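Local coordinates for protein hemoglobin subunit alpha (Isurus oxyrinchus, PDB 3MKB) that binds haem as the alpha subunit of a four-chain shark haemoglobin and probably takes part in oxygen transport, at residues A[91-95]-A[96-100]; A[126-129]-A[130-133]; A[114-117]-A[118-122]. All coordinates share one frame; numbering follows the deposited sequence.

Contact 1: A[91-95]-A[96-100]; sequences LLVDP and SNFPM. With HEM (protoporphyrin IX containing Fe), chain E.
P95 and F98 meet across the turn that opens helix 97-112. F98 N donates to P95 O at 3.1 Å. The same oxygen is also close to the F98 ring, 3.5 Å from CD2, so the ring starts out alongside the proline. F98 CG is anti to its own carbonyl carbon (chi1 -65°), which turns the ring back toward P95 and V93. There V93 CG1 comes at it obliquely, 4.0 Å from CZ. The ring presents an edge to the haem, with F98 CE1 3.7 Å from HEM CHC. V93 touches both the ring and the porphyrin, since its CG1 is also 3.5 Å from HEM CAC. These apolar contacts line one part of the haem pocket.

S96 is held by D94 on the more polar side of the turn. S96 N donates to D94 OD1 at 3.0 Å, a capping bond before the helix. D94 CG lies anti to the backbone N (chi1 -175°), and this reaches the carboxylate forward to S96. Water 1 joins the same pair. It donates to D94 OD1 at 2.9 Å and accepts from S96 OG at 2.6 Å. OD1 is thus gripped by two donors. The other oxygen, OD2, is bonded to S92 and W37 of the neighbouring beta subunit, so both oxygens of the carboxylate are engaged, which probably holds its rotation.

This is the FG corner of the globin fold, with a type I turn from D94 to N97. It links helix 81-91 to helix 97-112. V93 packs back on H87 of the first helix, while F98 leans on S132 and L135 of helix 118-135.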
ATOM      1  N   LEU A  91     -11.398  -4.223  17.922  1.00 32.91           N
ATOM      2  CA  LEU A  91     -10.473  -5.259  17.361  1.00 32.33           C
ATOM      3  C   LEU A  91      -9.122  -4.687  16.971  1.00 31.55           C
ATOM      4  O   LEU A  91      -8.115  -5.424  17.006  1.00 30.26           O
ATOM      5  CB  LEU A  91     -11.096  -5.967  16.144  1.00 32.25           C
ATOM      6  CG  LEU A  91     -12.463  -6.621  16.366  1.00 34.31           C
ATOM      7  CD1 LEU A  91     -13.217  -6.810  15.034  1.00 32.10           C
ATOM      8  CD2 LEU A  91     -12.253  -7.953  17.146  1.00 40.07           C
ATOM      9  N   LEU A  92      -9.114  -3.398  16.600  1.00 28.98           N
ATOM     10  CA  LEU A  92      -7.917  -2.611  16.206  1.00 29.94           C
ATOM     11  C   LEU A  92      -7.174  -3.235  15.061  1.00 29.47           C
ATOM     12  O   LEU A  92      -5.959  -3.432  15.086  1.00 29.89           O
ATOM     13  CB  LEU A  92      -6.979  -2.305  17.404  1.00 30.48           C
ATOM     14  CG  LEU A  92      -7.698  -1.596  18.587  1.00 32.07           C
ATOM     15  CD1 LEU A  92      -6.875  -1.690  19.864  1.00 32.30           C
ATOM     16  CD2 LEU A  92      -8.076  -0.167  18.259  1.00 31.63           C
ATOM     17  N   VAL A  93      -7.917  -3.574  14.037  1.00 30.17           N
ATOM     18  CA  VAL A  93      -7.298  -4.240  12.869  1.00 29.93           C
ATOM     19  C   VAL A  93      -6.564  -3.173  12.074  1.00 28.92           C
ATOM     20  O   VAL A  93      -7.115  -2.091  11.794  1.00 27.74           O
ATOM     21  CB  VAL A  93      -8.399  -4.911  11.981  1.00 30.11           C
ATOM     22  CG1 VAL A  93      -7.863  -5.195  10.594  1.00 29.63           C
ATOM     23  CG2 VAL A  93      -9.098  -6.111  12.708  1.00 29.68           C
ATOM     24  N   ASP A  94      -5.313  -3.433  11.701  1.00 27.81           N
ATOM     25  CA  ASP A  94      -4.619  -2.439  10.881  1.00 28.64           C
ATOM     26  C   ASP A  94      -5.349  -2.278   9.519  1.00 29.16           C
ATOM     27  O   ASP A  94      -5.649  -3.259   8.837  1.00 26.60           O
ATOM     28  CB  ASP A  94      -3.129  -2.826  10.736  1.00 29.77           C
ATOM     29  CG  ASP A  94      -2.309  -1.782  10.000  1.00 34.22           C
ATOM     30  OD1 ASP A  94      -2.667  -1.426   8.851  1.00 35.55           O
ATOM     31  OD2 ASP A  94      -1.282  -1.345  10.554  1.00 36.00           O
ATOM     32  N   PRO A  95      -5.721  -1.020   9.178  1.00 30.97           N
ATOM     33  CA  PRO A  95      -6.508  -0.709   8.018  1.00 31.78           C
ATOM     34  C   PRO A  95      -5.923  -1.186   6.689  1.00 31.77           C
ATOM     35  O   PRO A  95      -6.689  -1.398   5.738  1.00 31.62           O
ATOM     36  CB  PRO A  95      -6.622   0.850   8.034  1.00 32.25           C
ATOM     37  CG  PRO A  95      -6.263   1.282   9.445  1.00 33.76           C
ATOM     38  CD  PRO A  95      -5.392   0.165   9.999  1.00 30.75           C
ATOM     39  N   SER A  96      -4.592  -1.309   6.578  1.00 32.52           N
ATOM     40  CA  SER A  96      -4.009  -1.913   5.386  1.00 32.43           C
ATOM     41  C   SER A  96      -4.608  -3.272   5.030  1.00 31.73           C
ATOM     42  O   SER A  96      -4.513  -3.751   3.873  1.00 32.00           O
ATOM     43  CB  SER A  96      -2.470  -1.995   5.514  1.00 34.17           C
ATOM     44  OG  SER A  96      -1.907  -0.679   5.550  1.00 39.45           O
ATOM     45  N   ASN A  97      -5.271  -3.914   5.983  1.00 29.96           N
ATOM     46  CA  ASN A  97      -5.756  -5.281   5.726  1.00 28.83           C
ATOM     47  C   ASN A  97      -7.037  -5.245   4.900  1.00 28.23           C
ATOM     48  O   ASN A  97      -7.315  -6.179   4.155  1.00 27.06           O
ATOM     49  CB  ASN A  97      -6.058  -6.031   7.025  1.00 27.30           C
ATOM     50  CG  ASN A  97      -4.804  -6.327   7.867  1.00 28.49           C
ATOM     51  OD1 ASN A  97      -4.440  -5.589   8.823  1.00 24.28           O
ATOM     52  ND2 ASN A  97      -4.104  -7.416   7.464  1.00 23.00           N
ATOM     53  N   PHE A  98      -7.825  -4.163   5.007  1.00 28.77           N
ATOM     54  CA  PHE A  98      -9.125  -4.144   4.266  1.00 28.64           C
ATOM     55  C   PHE A  98      -8.929  -4.276   2.752  1.00 27.90           C
ATOM     56  O   PHE A  98      -9.483  -5.127   2.163  1.00 28.93           O
ATOM     57  CB  PHE A  98      -9.936  -2.882   4.674  1.00 28.94           C
ATOM     58  CG  PHE A  98     -10.337  -2.936   6.137  1.00 28.34           C
ATOM     59  CD1 PHE A  98     -11.119  -4.008   6.591  1.00 24.85           C
ATOM     60  CD2 PHE A  98      -9.842  -1.987   7.068  1.00 30.38           C
ATOM     61  CE1 PHE A  98     -11.506  -4.141   8.008  1.00 30.95           C
ATOM     62  CE2 PHE A  98     -10.142  -2.116   8.463  1.00 31.92           C
ATOM     63  CZ  PHE A  98     -10.968  -3.189   8.947  1.00 28.29           C
ATOM     64  N   PRO A  99      -8.124  -3.416   2.110  1.00 29.09           N
ATOM     65  CA  PRO A  99      -7.997  -3.723   0.664  1.00 27.94           C
ATOM     66  C   PRO A  99      -7.346  -5.046   0.291  1.00 27.78           C
ATOM     67  O   PRO A  99      -7.653  -5.575  -0.786  1.00 25.99           O
ATOM     68  CB  PRO A  99      -7.222  -2.539   0.114  1.00 29.26           C
ATOM     69  CG  PRO A  99      -6.753  -1.742   1.302  1.00 30.03           C
ATOM     70  CD  PRO A  99      -7.415  -2.176   2.506  1.00 27.80           C
ATOM     71  N   MET A 100      -6.508  -5.638   1.137  1.00 27.58           N
ATOM     72  CA  MET A 100      -6.089  -7.076   0.836  1.00 29.74           C
ATOM     73  C   MET A 100      -7.295  -8.023   0.826  1.00 27.84           C
ATOM     74  O   MET A 100      -7.453  -8.871  -0.072  1.00 25.76           O
ATOM     75  CB  MET A 100      -5.066  -7.593   1.843  1.00 30.55           C
ATOM     76  CG  MET A 100      -3.675  -6.936   1.836  1.00 34.65           C
ATOM     77  SD  MET A 100      -2.890  -7.301   3.463  1.00 40.40           S
ATOM     78  CE  MET A 100      -1.164  -7.052   3.070  1.00 40.39           C
TER
HETATM   79  CHA HEM E 141     -15.440  -9.937  13.612  1.00 37.63           C
HETATM   80  CHB HEM E 141     -17.202  -8.040   9.546  1.00 37.68           C
HETATM   81  CHC HEM E 141     -12.704  -7.579   7.675  1.00 33.52           C
HETATM   82  CHD HEM E 141     -10.897  -9.073  11.877  1.00 32.78           C
HETATM   83  C1A HEM E 141     -16.339  -9.437  12.696  1.00 37.70           C
HETATM   84  C2A HEM E 141     -17.772  -9.358  12.831  1.00 39.85           C
HETATM   85  C3A HEM E 141     -18.291  -8.803  11.715  1.00 40.63           C
HETATM   86  C4A HEM E 141     -17.165  -8.568  10.815  1.00 39.08           C
HETATM   87  CMA HEM E 141     -19.791  -8.474  11.369  1.00 38.39           C
HETATM   88  CAA HEM E 141     -18.456  -9.725  14.160  1.00 41.55           C
HETATM   89  CBA HEM E 141     -18.432  -8.298  14.803  1.00 45.05           C
HETATM   90  CGA HEM E 141     -19.364  -8.184  15.970  1.00 50.31           C
HETATM   91  O1A HEM E 141     -19.650  -9.262  16.588  1.00 52.37           O
HETATM   92  O2A HEM E 141     -19.816  -7.044  16.297  1.00 50.00           O
HETATM   93  C1B HEM E 141     -16.138  -7.738   8.714  1.00 36.27           C
HETATM   94  C2B HEM E 141     -16.244  -7.073   7.435  1.00 35.85           C
HETATM   95  C3B HEM E 141     -15.012  -6.975   6.909  1.00 35.91           C
HETATM   96  C4B HEM E 141     -14.073  -7.535   7.847  1.00 34.90           C
HETATM   97  CMB HEM E 141     -17.539  -6.576   6.733  1.00 36.09           C
HETATM   98  CAB HEM E 141     -14.594  -6.317   5.569  1.00 38.50           C
HETATM   99  CBB HEM E 141     -15.381  -6.123   4.496  1.00 38.62           C
HETATM  100  C1C HEM E 141     -11.773  -7.949   8.629  1.00 32.75           C
HETATM  101  C2C HEM E 141     -10.319  -7.986   8.459  1.00 30.06           C
HETATM  102  C3C HEM E 141      -9.785  -8.431   9.624  1.00 28.17           C
HETATM  103  C4C HEM E 141     -10.902  -8.674  10.557  1.00 30.17           C
HETATM  104  CMC HEM E 141      -9.639  -7.615   7.109  1.00 30.56           C
HETATM  105  CAC HEM E 141      -8.267  -8.630   9.883  1.00 32.07           C
HETATM  106  CBC HEM E 141      -7.434  -9.001   8.867  1.00 27.08           C
HETATM  107  C1D HEM E 141     -11.969  -9.490  12.666  1.00 34.10           C
HETATM  108  C2D HEM E 141     -11.787 -10.219  13.893  1.00 33.56           C
HETATM  109  C3D HEM E 141     -13.139 -10.573  14.439  1.00 36.54           C
HETATM  110  C4D HEM E 141     -14.055  -9.924  13.510  1.00 38.05           C
HETATM  111  CMD HEM E 141     -10.439 -10.669  14.525  1.00 34.98           C
HETATM  112  CAD HEM E 141     -13.373 -11.385  15.765  1.00 36.65           C
HETATM  113  CBD HEM E 141     -13.713 -12.896  15.576  1.00 40.38           C
HETATM  114  CGD HEM E 141     -12.556 -13.854  15.205  1.00 43.37           C
HETATM  115  O1D HEM E 141     -11.446 -13.852  15.844  1.00 47.74           O
HETATM  116  O2D HEM E 141     -12.711 -14.669  14.251  1.00 38.11           O
HETATM  117  NA  HEM E 141     -16.026  -8.962  11.468  1.00 36.92           N
HETATM  118  NB  HEM E 141     -14.768  -8.011   8.951  1.00 36.11           N
HETATM  119  NC  HEM E 141     -12.040  -8.354   9.903  1.00 30.73           N
HETATM  120  ND  HEM E 141     -13.342  -9.324  12.451  1.00 36.50           N
HETATM  121 FE   HEM E 141     -14.069  -8.660  10.668  1.00 38.62          FE
HETATM  122  O   HOH W   1      -0.307  -0.419   7.606  1.00 38.05           O

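Contact 2: A[126-129]-A[130-133]; sequences KLLS and AISS
K126 O accepts from A130 N at 3.1 Å, the first of four i to i+4 backbone bonds here. The residues span about two turns of helix 118-135, the last helix of the globin fold. The K126 amine is held elsewhere, bonded to the carbonyl oxygen of A1.

L127 follows on the buried side. Its CG sits anti to the backbone N (chi1 176°), which brings the branch forward to I131. L127 CG and I131 CD1 are 3.9 Å apart. L127 O also takes I131 N at 3.0 Å.

L128 approaches the same methyl at an angle, with CD2 4.2 Å from I131 CD1. I131 also touches the haem, as well as V66 and A69 of helix 53-70. An alanine in place of I131 has no CD1, so L127 and L128 lose the methyl they share and a gap would probably open beside the haem. L128 O receives S132 N at 2.7 Å.

S129 points away from 130-133, on a side where R140 of the second alpha subunit packs, and its OG is bonded to D125 O one turn back. S133 N donates to S129 O at 2.9 Å.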
ATOM      1  N   LYS A 126     -15.683  -1.208  -6.684  1.00 30.91           N
ATOM      2  CA  LYS A 126     -16.155   0.074  -6.160  1.00 32.51           C
ATOM      3  C   LYS A 126     -16.926  -0.041  -4.864  1.00 30.97           C
ATOM      4  O   LYS A 126     -16.697   0.755  -3.953  1.00 31.11           O
ATOM      5  CB  LYS A 126     -16.994   0.854  -7.184  1.00 31.58           C
ATOM      6  CG  LYS A 126     -16.138   1.342  -8.322  1.00 37.49           C
ATOM      7  CD  LYS A 126     -16.993   1.929  -9.444  1.00 43.53           C
ATOM      8  CE  LYS A 126     -17.545   3.293  -9.018  1.00 46.29           C
ATOM      9  NZ  LYS A 126     -17.975   4.096 -10.214  1.00 48.07           N
ATOM     10  N   LEU A 127     -17.850  -0.981  -4.789  1.00 31.09           N
ATOM     11  CA  LEU A 127     -18.486  -1.329  -3.510  1.00 32.44           C
ATOM     12  C   LEU A 127     -17.451  -1.681  -2.417  1.00 32.01           C
ATOM     13  O   LEU A 127     -17.459  -1.109  -1.316  1.00 31.58           O
ATOM     14  CB  LEU A 127     -19.504  -2.463  -3.684  1.00 31.79           C
ATOM     15  CG  LEU A 127     -20.187  -2.987  -2.400  1.00 35.73           C
ATOM     16  CD1 LEU A 127     -20.973  -1.885  -1.674  1.00 34.40           C
ATOM     17  CD2 LEU A 127     -21.023  -4.262  -2.629  1.00 33.79           C
ATOM     18  N   LEU A 128     -16.559  -2.632  -2.700  1.00 31.55           N
ATOM     19  CA  LEU A 128     -15.511  -2.957  -1.685  1.00 30.94           C
ATOM     20  C   LEU A 128     -14.630  -1.786  -1.212  1.00 30.72           C
ATOM     21  O   LEU A 128     -14.345  -1.681   0.000  1.00 29.90           O
ATOM     22  CB  LEU A 128     -14.657  -4.179  -2.116  1.00 29.84           C
ATOM     23  CG  LEU A 128     -15.470  -5.456  -2.407  1.00 30.65           C
ATOM     24  CD1 LEU A 128     -14.710  -6.684  -2.942  1.00 28.69           C
ATOM     25  CD2 LEU A 128     -16.261  -5.860  -1.152  1.00 35.64           C
ATOM     26  N   SER A 129     -14.250  -0.889  -2.136  1.00 31.89           N
ATOM     27  CA  SER A 129     -13.473   0.338  -1.816  1.00 34.52           C
ATOM     28  C   SER A 129     -14.211   1.250  -0.870  1.00 33.67           C
ATOM     29  O   SER A 129     -13.619   1.740   0.092  1.00 34.36           O
ATOM     30  CB  SER A 129     -13.050   1.143  -3.056  1.00 33.34           C
ATOM     31  OG  SER A 129     -12.135   0.374  -3.799  1.00 39.41           O
ATOM     32  N   ALA A 130     -15.503   1.461  -1.137  1.00 33.71           N
ATOM     33  CA  ALA A 130     -16.351   2.248  -0.222  1.00 33.74           C
ATOM     34  C   ALA A 130     -16.496   1.557   1.154  1.00 33.57           C
ATOM     35  O   ALA A 130     -16.518   2.205   2.206  1.00 33.55           O
ATOM     36  CB  ALA A 130     -17.715   2.457  -0.867  1.00 33.98           C
ATOM     37  N   ILE A 131     -16.549   0.226   1.154  1.00 33.80           N
ATOM     38  CA  ILE A 131     -16.629  -0.500   2.402  1.00 34.08           C
ATOM     39  C   ILE A 131     -15.292  -0.296   3.161  1.00 35.04           C
ATOM     40  O   ILE A 131     -15.313   0.194   4.287  1.00 35.18           O
ATOM     41  CB  ILE A 131     -17.024  -1.988   2.225  1.00 34.09           C
ATOM     42  CG1 ILE A 131     -18.457  -2.109   1.659  1.00 35.13           C
ATOM     43  CG2 ILE A 131     -16.948  -2.720   3.560  1.00 31.94           C
ATOM     44  CD1 ILE A 131     -18.806  -3.509   1.184  1.00 34.64           C
ATOM     45  N   SER A 132     -14.146  -0.594   2.514  1.00 35.59           N
ATOM     46  CA  SER A 132     -12.825  -0.345   3.115  1.00 35.99           C
ATOM     47  C   SER A 132     -12.703   1.042   3.676  1.00 36.87           C
ATOM     48  O   SER A 132     -12.200   1.221   4.771  1.00 35.43           O
ATOM     49  CB  SER A 132     -11.673  -0.587   2.134  1.00 35.02           C
ATOM     50  OG  SER A 132     -11.655  -1.964   1.899  1.00 38.41           O
ATOM     51  N   SER A 133     -13.199   2.023   2.939  1.00 38.13           N
ATOM     52  CA  SER A 133     -13.103   3.398   3.417  1.00 40.47           C
ATOM     53  C   SER A 133     -13.850   3.583   4.752  1.00 40.71           C
ATOM     54  O   SER A 133     -13.283   4.027   5.771  1.00 42.97           O
ATOM     55  CB  SER A 133     -13.656   4.321   2.358  1.00 39.55           C
ATOM     56  OG  SER A 133     -13.610   5.651   2.826  1.00 47.52           O
TER

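Contact 3: A[114-117]-A[118-122]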
ATOM      1  N   ALA A 114     -20.175 -17.445 -13.248  1.00 40.54           N
ATOM      2  CA  ALA A 114     -20.169 -17.699 -14.690  1.00 41.04           C
ATOM      3  C   ALA A 114     -19.709 -16.442 -15.389  1.00 40.76           C
ATOM      4  O   ALA A 114     -18.905 -16.466 -16.298  1.00 42.32           O
ATOM      5  CB  ALA A 114     -21.551 -18.140 -15.155  1.00 41.92           C
ATOM      6  N   GLU A 115     -20.132 -15.291 -14.902  1.00 39.90           N
ATOM      7  CA  GLU A 115     -19.742 -14.080 -15.556  1.00 38.18           C
ATOM      8  C   GLU A 115     -18.997 -13.104 -14.580  1.00 37.04           C
ATOM      9  O   GLU A 115     -19.492 -12.733 -13.534  1.00 37.54           O
ATOM     10  CB  GLU A 115     -20.994 -13.470 -16.215  1.00 39.79           C
ATOM     11  CG  GLU A 115     -21.941 -14.493 -16.987  1.00 37.94           C
ATOM     12  CD  GLU A 115     -21.496 -14.711 -18.453  1.00 42.20           C
ATOM     13  OE1 GLU A 115     -20.361 -15.136 -18.634  1.00 41.25           O
ATOM     14  OE2 GLU A 115     -22.274 -14.467 -19.426  1.00 44.13           O
ATOM     15  N   PHE A 116     -17.789 -12.701 -14.924  1.00 34.99           N
ATOM     16  CA  PHE A 116     -17.038 -11.739 -14.088  1.00 33.87           C
ATOM     17  C   PHE A 116     -16.279 -11.012 -15.189  1.00 33.11           C
ATOM     18  O   PHE A 116     -15.141 -11.317 -15.562  1.00 32.66           O
ATOM     19  CB  PHE A 116     -16.160 -12.447 -13.028  1.00 33.63           C
ATOM     20  CG  PHE A 116     -15.625 -11.516 -11.958  1.00 32.54           C
ATOM     21  CD1 PHE A 116     -16.469 -10.985 -10.981  1.00 30.90           C
ATOM     22  CD2 PHE A 116     -14.276 -11.206 -11.900  1.00 30.89           C
ATOM     23  CE1 PHE A 116     -15.943 -10.150  -9.978  1.00 28.65           C
ATOM     24  CE2 PHE A 116     -13.762 -10.342 -10.908  1.00 28.13           C
ATOM     25  CZ  PHE A 116     -14.612  -9.827  -9.945  1.00 31.29           C
ATOM     26  N   SER A 117     -16.967 -10.022 -15.737  1.00 33.05           N
ATOM     27  CA  SER A 117     -16.429  -9.214 -16.793  1.00 32.51           C
ATOM     28  C   SER A 117     -15.698  -8.049 -16.108  1.00 31.66           C
ATOM     29  O   SER A 117     -15.895  -7.800 -14.908  1.00 30.96           O
ATOM     30  CB  SER A 117     -17.573  -8.663 -17.654  1.00 33.24           C
ATOM     31  OG  SER A 117     -18.262  -7.714 -16.909  1.00 29.44           O
ATOM     32  N   PRO A 118     -14.841  -7.340 -16.869  1.00 31.69           N
ATOM     33  CA  PRO A 118     -14.235  -6.147 -16.347  1.00 31.49           C
ATOM     34  C   PRO A 118     -15.257  -5.117 -15.812  1.00 31.64           C
ATOM     35  O   PRO A 118     -14.974  -4.498 -14.795  1.00 29.90           O
ATOM     36  CB  PRO A 118     -13.441  -5.611 -17.539  1.00 32.09           C
ATOM     37  CG  PRO A 118     -13.136  -6.787 -18.326  1.00 31.98           C
ATOM     38  CD  PRO A 118     -14.327  -7.658 -18.225  1.00 32.56           C
ATOM     39  N   ALA A 119     -16.386  -4.921 -16.500  1.00 31.34           N
ATOM     40  CA  ALA A 119     -17.412  -4.017 -15.964  1.00 32.59           C
ATOM     41  C   ALA A 119     -17.970  -4.474 -14.594  1.00 30.70           C
ATOM     42  O   ALA A 119     -18.149  -3.668 -13.685  1.00 31.33           O
ATOM     43  CB  ALA A 119     -18.572  -3.780 -17.024  1.00 32.95           C
ATOM     44  N   THR A 120     -18.202  -5.760 -14.443  1.00 31.15           N
ATOM     45  CA  THR A 120     -18.778  -6.331 -13.209  1.00 33.09           C
ATOM     46  C   THR A 120     -17.789  -6.210 -12.038  1.00 31.95           C
ATOM     47  O   THR A 120     -18.104  -5.754 -10.952  1.00 30.49           O
ATOM     48  CB  THR A 120     -19.101  -7.829 -13.435  1.00 33.70           C
ATOM     49  OG1 THR A 120     -20.189  -7.913 -14.353  1.00 36.56           O
ATOM     50  CG2 THR A 120     -19.476  -8.540 -12.125  1.00 33.70           C
ATOM     51  N   HIS A 121     -16.560  -6.628 -12.314  1.00 32.08           N
ATOM     52  CA  HIS A 121     -15.437  -6.487 -11.393  1.00 30.89           C
ATOM     53  C   HIS A 121     -15.265  -5.029 -10.953  1.00 30.14           C
ATOM     54  O   HIS A 121     -15.063  -4.735  -9.760  1.00 28.61           O
ATOM     55  CB  HIS A 121     -14.224  -7.012 -12.186  1.00 31.08           C
ATOM     56  CG  HIS A 121     -12.911  -6.900 -11.481  1.00 31.14           C
ATOM     57  ND1 HIS A 121     -11.756  -7.384 -12.045  1.00 30.03           N
ATOM     58  CD2 HIS A 121     -12.554  -6.358 -10.291  1.00 32.06           C
ATOM     59  CE1 HIS A 121     -10.732  -7.119 -11.249  1.00 32.31           C
ATOM     60  NE2 HIS A 121     -11.191  -6.497 -10.181  1.00 30.55           N
ATOM     61  N   CYS A 122     -15.350  -4.108 -11.916  1.00 31.08           N
ATOM     62  CA  CYS A 122     -15.213  -2.690 -11.608  1.00 32.17           C
ATOM     63  C   CYS A 122     -16.313  -2.316 -10.613  1.00 30.57           C
ATOM     64  O   CYS A 122     -16.051  -1.706  -9.575  1.00 31.65           O
ATOM     65  CB  CYS A 122     -15.223  -1.822 -12.895  1.00 32.54           C
ATOM     66  SG  CYS A 122     -15.016  -0.166 -12.490  1.00 37.67           S
TER
HETATM   67  O   HOH W   2     -20.316 -10.480 -15.809  1.00 49.03           O
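F116 and H121 pack ring against ring, but with little overlap. Their planes are near parallel, at 20°, and slid apart, with centroids 5.0 Å from each other. The closer touch is at the base of the histidine. H121 CB lies over one face of the F116 ring, 4.0 Å from its centroid and 29° off the normal, a CH-pi contact. H121 CG is 3.6 Å from F116 CE2. T120 adds a methyl to the same ring from an oblique direction, with CG2 4.0 Å from F116 CD1.

The backbone sets these side chains in place. S117 is the N-cap of helix 118-135. Its OG accepts from T120 N at 3.1 Å. The OG sits between the backbone N and the carbonyl carbon (chi1 70°), where it can turn over the first turn of the helix. P118 follows as the first residue of that helix. S117 O accepts from H121 N at 2.9 Å, so both the oxygen of the side chain and that of the main chain serve the helix start. Water 2 lies 3.0 Å from T120 OG1 and makes a weak bond to S117 N.

Further out, L106, L109 and A110 of helix 97-112 lie against the F116 ring. T9 and I13 of helix 4-19 lie against T120. R30 of the neighbouring beta subunit bonds F116 O and H121 ND1. The bond to ND1 probably holds the imidazole's rotation and favours the form with ND1 unprotonated.

Contacts 2 and 3 use one helix, 118-135. Contact 3 caps its start, whereas contact 2 lies further along it. Contact 1 starts the preceding helix, 97-112, and meets contact 2 where F98 CB lies 3.4 Å from S132 OG. Contacts 1 and 3 are on opposite sides of the chain's centre, about 25 Å apart by their centres. Each has a side-chain cap and bonds to the beta subunit; the water bridge is firm in contact 1 and weak in contact 3. Contact 2 is the most central and relies on backbone bonds and aliphatic packing. All three are partly buried. Contacts 1 and 2 share the haem pocket, and contact 3 takes no part in it.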